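Local coordinates for protein ORF98 PTP-2 (Cydia pomonella granulosis virus, PDB 6I28) that probably dephosphorylates phosphotyrosine and phosphoserine or phosphothreonine in proteins, as a viral member of the dual-specificity phosphatase family, at residues Y117-T122 / E128-Y133. Sequence-based numbering, arbitrary orientation.
Sequences YYIMRT and EQAFQY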
loop_
_atom_site.group_PDB
_atom_site.type_symbol
_atom_site.label_atom_id
_atom_site.label_comp_id
_atom_site.label_asym_id
_atom_site.label_seq_id
_atom_site.Cartn_x
_atom_site.Cartn_y
_atom_site.Cartn_z
ATOM N N TYR A 117 5.193 -4.140 0.743
ATOM C CA TYR A 117 6.482 -3.573 1.109
ATOM C C TYR A 117 6.469 -3.074 2.550
ATOM O O TYR A 117 7.432 -3.293 3.307
ATOM C CB TYR A 117 6.823 -2.404 0.190
ATOM C CG TYR A 117 8.153 -1.743 0.562
ATOM C CD1 TYR A 117 9.312 -2.430 0.579
ATOM C CD2 TYR A 117 8.203 -0.413 0.904
ATOM C CE1 TYR A 117 10.545 -1.829 0.912
ATOM C CE2 TYR A 117 9.382 0.233 1.249
ATOM C CZ TYR A 117 10.560 -0.467 1.265
ATOM O OH TYR A 117 11.765 0.130 1.601
ATOM N N TYR A 118 5.389 -2.395 2.954
ATOM C CA TYR A 118 5.255 -2.044 4.344
ATOM C C TYR A 118 5.378 -3.227 5.267
ATOM O O TYR A 118 6.077 -3.136 6.276
ATOM C CB TYR A 118 3.951 -1.286 4.599
ATOM C CG TYR A 118 3.841 -0.803 6.001
ATOM C CD1 TYR A 118 4.478 0.377 6.361
ATOM C CD2 TYR A 118 3.181 -1.523 7.007
ATOM C CE1 TYR A 118 4.443 0.844 7.620
ATOM C CE2 TYR A 118 3.117 -0.997 8.321
ATOM C CZ TYR A 118 3.787 0.175 8.610
ATOM O OH TYR A 118 3.809 0.741 9.869
ATOM N N ILE A 119 4.802 -4.393 4.902
ATOM C CA ILE A 119 4.905 -5.567 5.762
ATOM C C ILE A 119 6.297 -6.197 5.706
ATOM O O ILE A 119 6.828 -6.615 6.737
ATOM C CB ILE A 119 3.769 -6.539 5.343
ATOM C CG1 ILE A 119 2.395 -5.940 5.749
ATOM C CG2 ILE A 119 3.966 -7.950 5.926
ATOM C CD1 ILE A 119 1.224 -6.784 5.368
ATOM N N MET A 120 6.913 -6.253 4.508
ATOM C CA MET A 120 8.283 -6.706 4.376
ATOM C C MET A 120 9.223 -5.911 5.255
ATOM O O MET A 120 10.020 -6.482 5.997
ATOM C CB MET A 120 8.758 -6.590 2.922
ATOM C CG MET A 120 8.053 -7.438 1.932
ATOM S SD MET A 120 8.534 -7.044 0.249
ATOM C CE MET A 120 10.309 -7.148 0.359
ATOM N N ARG A 121 9.052 -4.602 5.299
ATOM C CA ARG A 121 10.051 -3.795 5.952
ATOM C C ARG A 121 9.818 -3.650 7.458
ATOM O O ARG A 121 10.780 -3.632 8.239
ATOM C CB ARG A 121 10.078 -2.401 5.301
ATOM C CG ARG A 121 11.063 -1.455 5.954
ATOM C CD ARG A 121 11.362 -0.292 5.030
ATOM N NE ARG A 121 11.930 0.871 5.705
ATOM C CZ ARG A 121 12.320 1.989 5.074
ATOM N NH1 ARG A 121 12.240 2.086 3.764
ATOM N NH2 ARG A 121 12.798 3.011 5.760
ATOM N N THR A 122 8.571 -3.580 7.895
ATOM C CA THR A 122 8.305 -3.531 9.323
ATOM C C THR A 122 8.542 -4.890 9.991
ATOM O O THR A 122 8.891 -4.954 11.179
ATOM C CB THR A 122 6.866 -3.046 9.613
ATOM O OG1 THR A 122 5.860 -3.881 9.004
ATOM C CG2 THR A 122 6.670 -1.542 9.184
ATOM N N GLU A 128 8.210 -13.132 -0.782
ATOM C CA GLU A 128 7.292 -14.268 -0.874
ATOM C C GLU A 128 6.536 -14.463 0.438
ATOM O O GLU A 128 5.344 -14.743 0.431
ATOM C CB GLU A 128 8.049 -15.538 -1.258
ATOM C CG GLU A 128 7.956 -15.872 -2.775
ATOM C CD GLU A 128 6.535 -16.194 -3.225
ATOM O OE1 GLU A 128 5.867 -17.002 -2.525
ATOM O OE2 GLU A 128 6.087 -15.632 -4.268
ATOM N N GLN A 129 7.202 -14.288 1.580
ATOM C CA GLN A 129 6.505 -14.397 2.859
ATOM C C GLN A 129 5.462 -13.288 3.027
ATOM O O GLN A 129 4.332 -13.535 3.465
ATOM C CB GLN A 129 7.498 -14.344 4.014
ATOM C CG GLN A 129 6.920 -14.872 5.301
ATOM C CD GLN A 129 7.936 -14.913 6.411
ATOM O OE1 GLN A 129 9.134 -15.056 6.172
ATOM N NE2 GLN A 129 7.465 -14.759 7.640
ATOM N N ALA A 130 5.835 -12.039 2.742
ATOM C CA ALA A 130 4.850 -10.995 2.868
ATOM C C ALA A 130 3.730 -11.147 1.854
ATOM O O ALA A 130 2.579 -10.805 2.149
ATOM C CB ALA A 130 5.517 -9.627 2.722
ATOM N N PHE A 131 4.050 -11.574 0.630
ATOM C CA PHE A 131 3.026 -11.697 -0.386
ATOM C C PHE A 131 2.002 -12.735 0.051
ATOM O O PHE A 131 0.798 -12.510 -0.015
ATOM C CB PHE A 131 3.651 -12.052 -1.733
ATOM C CG PHE A 131 2.663 -12.615 -2.719
ATOM C CD1 PHE A 131 1.776 -11.831 -3.413
ATOM C CD2 PHE A 131 2.639 -13.974 -2.950
ATOM C CE1 PHE A 131 0.873 -12.397 -4.312
ATOM C CE2 PHE A 131 1.730 -14.542 -3.838
ATOM C CZ PHE A 131 0.854 -13.779 -4.505
ATOM N N GLN A 132 2.463 -13.910 0.487
ATOM C CA GLN A 132 1.500 -14.909 0.935
ATOM C C GLN A 132 0.633 -14.407 2.086
ATOM O O GLN A 132 -0.573 -14.677 2.102
ATOM C CB GLN A 132 2.212 -16.217 1.311
ATOM C CG GLN A 132 3.011 -16.848 0.148
ATOM C CD GLN A 132 2.124 -17.533 -0.925
ATOM O OE1 GLN A 132 2.528 -17.684 -2.080
ATOM N NE2 GLN A 132 0.914 -17.912 -0.542
ATOM N N TYR A 133 1.202 -13.677 3.049
ATOM C CA TYR A 133 0.370 -13.150 4.131
ATOM C C TYR A 133 -0.744 -12.266 3.564
ATOM O O TYR A 133 -1.931 -12.442 3.882
ATOM C CB TYR A 133 1.208 -12.375 5.165
ATOM C CG TYR A 133 0.343 -11.885 6.322
ATOM C CD1 TYR A 133 0.098 -12.690 7.438
ATOM C CD2 TYR A 133 -0.277 -10.628 6.271
ATOM C CE1 TYR A 133 -0.722 -12.262 8.479
ATOM C CE2 TYR A 133 -1.106 -10.185 7.307
ATOM C CZ TYR A 133 -1.320 -11.003 8.410
ATOM O OH TYR A 133 -2.152 -10.557 9.436
#
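Ile119 and Met120 receive Ala130 in a buried, wholly apolar helix-helix contact within the dual-specificity phosphatase fold, between two consecutive helices, 110-123 and 127-137, joined by a short connection and steeply crossed. The axes of the two segments approach to 8.9 Å, with N-to-C directions 128° apart, and no hydrogen bond crosses between them. A small residue sits where the segments come closest: Met120 CA and Ala130 CA lie 5.7 Å apart, and the alanine methyl lodges between its two neighbours. On one side Ile119 presents its CG2 branch, 3.9 Å from Ala130 CB; with CG2 anti to the backbone N, the longer CG1 arm is left to extend toward Tyr133, where CD1 approaches ring atom CD2 obliquely at 4.2 Å. Ile14 and Val134 also pack on Ile119, while the Tyr133 ring borders the exposed margin. Helix 82-95 touches the first helix through Tyr117 and Tyr118, and Leu150 of helix 144-151 packs against Met120. On the other side of the methyl, Met120 CG, anti to its own carbonyl carbon (chi1 -64°), meets Ala130 CB at 3.4 Å, tighter than ordinary van der Waals contact.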